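Local coordinates for protein cellobiose 2-epimerase (Ruminococcus albus, PDB 3VW5) that catalyses the reversible epimerization of cellobiose to 4-O-beta-D-glucosyl-D-mannose, probably acting directly on the unmodified disaccharide, at residues A[106-111]-A[152-157]. The protein carries 2 engineered substitutions. Residues are numbered along the deposited sequence; the frame is centred on the assembly and turned at random.
Sequences MKHTYN and YREAFD
T109, K107 and E154 bury the most surface here, and T109 ties the start of helix 109-126 to the backbone of 152-157. Its OG1 gives its proton to R153 O at 2.6 Å, in the carbonyl plane, and T109 N reaches E154 O at 3.1 Å. With OG1 anti to the carbonyl carbon (chi1 -62°), the hydroxyl faces the 152-157 backbone and also meets the edge of the F156 ring. K107 and F156 form an antiparallel hydrogen-bonded pair: K107 N binds F156 O at 2.7 Å, and F156 N returns a bond to K107 O at 2.8 Å. K107 CG then passes D157 O at 3.5 Å before the chain bends away, taking NZ to D86, G90 and R158. These strands are neighbours in an antiparallel sheet of the (alpha/alpha)6 barrel, where strand 102-108 runs directly into a barrel helix. H108, at the N-cap, accepts a weak bond from Y110 N on ND1. E154 O lies over one face of the H108 imidazole, offset toward the rim, too poorly angled to bond ND1; A155 CB meets H108 CD2 at 4.0 Å. E154 CB packs against H108 CE1 at 3.7 Å, with ring and carboxylate planes 64° apart. N165 binds both H108 NE2 and E154 OE2, while E154 OE1 takes T178 N. A leucine at H108 would probably leave the helix start without this side-chain cap and N165 OD1 without its imidazole partner. On the face shared by K107 and F156, K107 CB and F156 CB stand 4.2 Å apart.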
# COMPACT_ATOMS: atom_id res chain seq x y z
N MET A 106 -19.09 -6.56 -2.36
CA MET A 106 -18.71 -6.35 -0.97
C MET A 106 -17.97 -5.01 -0.79
O MET A 106 -17.11 -4.64 -1.60
CB MET A 106 -17.82 -7.53 -0.53
CG MET A 106 -17.11 -7.39 0.82
SD MET A 106 -15.40 -6.83 0.67
CE MET A 106 -14.48 -8.38 0.81
N LYS A 107 -18.32 -4.27 0.26
CA LYS A 107 -17.67 -2.99 0.54
C LYS A 107 -16.62 -3.16 1.62
O LYS A 107 -16.89 -3.75 2.66
CB LYS A 107 -18.69 -1.94 0.99
CG LYS A 107 -19.82 -1.69 0.01
CD LYS A 107 -19.33 -1.00 -1.25
CE LYS A 107 -20.43 -0.87 -2.30
NZ LYS A 107 -21.44 0.18 -1.96
N HIS A 108 -15.43 -2.65 1.37
CA HIS A 108 -14.34 -2.75 2.33
C HIS A 108 -13.64 -1.42 2.57
O HIS A 108 -13.08 -0.81 1.65
CB HIS A 108 -13.33 -3.82 1.90
CG HIS A 108 -12.70 -4.54 3.05
ND1 HIS A 108 -11.92 -3.89 3.99
CD2 HIS A 108 -12.73 -5.84 3.42
CE1 HIS A 108 -11.50 -4.76 4.89
NE2 HIS A 108 -11.98 -5.96 4.56
N THR A 109 -13.69 -0.97 3.81
CA THR A 109 -13.02 0.26 4.21
C THR A 109 -11.62 0.39 3.59
O THR A 109 -11.24 1.45 3.09
CB THR A 109 -12.91 0.30 5.73
OG1 THR A 109 -14.23 0.30 6.27
CG2 THR A 109 -12.20 1.55 6.19
N TYR A 110 -10.87 -0.69 3.65
CA TYR A 110 -9.50 -0.73 3.15
C TYR A 110 -9.44 -0.46 1.64
O TYR A 110 -8.59 0.30 1.16
CB TYR A 110 -8.95 -2.10 3.51
CG TYR A 110 -7.61 -2.43 2.97
CD1 TYR A 110 -6.48 -2.21 3.73
CD2 TYR A 110 -7.46 -3.02 1.72
CE1 TYR A 110 -5.22 -2.54 3.25
CE2 TYR A 110 -6.21 -3.36 1.22
CZ TYR A 110 -5.09 -3.11 2.00
OH TYR A 110 -3.83 -3.45 1.54
N ASN A 111 -10.36 -1.07 0.90
CA ASN A 111 -10.45 -0.90 -0.54
C ASN A 111 -10.87 0.53 -0.88
O ASN A 111 -10.23 1.17 -1.72
CB ASN A 111 -11.44 -1.91 -1.13
CG ASN A 111 -11.45 -1.91 -2.65
OD1 ASN A 111 -10.44 -1.62 -3.30
ND2 ASN A 111 -12.59 -2.26 -3.23
N TYR A 152 -13.44 2.64 13.05
CA TYR A 152 -13.92 2.14 11.77
C TYR A 152 -14.15 0.63 11.78
O TYR A 152 -13.35 -0.12 12.34
CB TYR A 152 -12.91 2.49 10.67
CG TYR A 152 -12.73 3.98 10.47
CD1 TYR A 152 -13.57 4.70 9.63
CD2 TYR A 152 -11.73 4.67 11.15
CE1 TYR A 152 -13.42 6.07 9.46
CE2 TYR A 152 -11.57 6.05 10.99
CZ TYR A 152 -12.43 6.73 10.14
OH TYR A 152 -12.29 8.08 9.95
N ARG A 153 -15.25 0.20 11.17
CA ARG A 153 -15.47 -1.22 10.86
C ARG A 153 -15.09 -1.49 9.41
O ARG A 153 -15.11 -0.58 8.59
CB ARG A 153 -16.92 -1.60 11.11
CG ARG A 153 -17.24 -1.66 12.58
CD ARG A 153 -18.63 -2.17 12.79
NE ARG A 153 -18.94 -2.23 14.22
CZ ARG A 153 -20.09 -2.68 14.71
NH1 ARG A 153 -21.04 -3.12 13.88
NH2 ARG A 153 -20.30 -2.69 16.02
N GLU A 154 -14.76 -2.73 9.09
CA GLU A 154 -14.01 -3.00 7.86
C GLU A 154 -14.71 -3.69 6.68
O GLU A 154 -14.40 -3.40 5.53
CB GLU A 154 -12.72 -3.73 8.21
CG GLU A 154 -11.97 -3.00 9.31
CD GLU A 154 -10.52 -3.38 9.39
OE1 GLU A 154 -9.80 -2.76 10.22
OE2 GLU A 154 -10.09 -4.29 8.63
N ALA A 155 -15.66 -4.59 6.94
CA ALA A 155 -16.24 -5.37 5.85
C ALA A 155 -17.76 -5.38 5.86
O ALA A 155 -18.38 -5.66 6.87
CB ALA A 155 -15.69 -6.81 5.87
N PHE A 156 -18.34 -5.10 4.70
CA PHE A 156 -19.79 -5.00 4.54
C PHE A 156 -20.16 -5.58 3.20
O PHE A 156 -19.30 -5.72 2.32
CB PHE A 156 -20.23 -3.54 4.58
CG PHE A 156 -19.62 -2.76 5.68
CD1 PHE A 156 -20.26 -2.66 6.91
CD2 PHE A 156 -18.38 -2.16 5.52
CE1 PHE A 156 -19.67 -1.95 7.95
CE2 PHE A 156 -17.79 -1.46 6.56
CZ PHE A 156 -18.44 -1.35 7.77
N ASP A 157 -21.45 -5.89 3.04
CA ASP A 157 -21.99 -6.18 1.72
C ASP A 157 -22.30 -4.86 1.02
O ASP A 157 -22.16 -3.79 1.62
CB ASP A 157 -23.20 -7.12 1.76
CG ASP A 157 -24.43 -6.52 2.43
OD1 ASP A 157 -24.48 -5.29 2.69
OD2 ASP A 157 -25.37 -7.29 2.69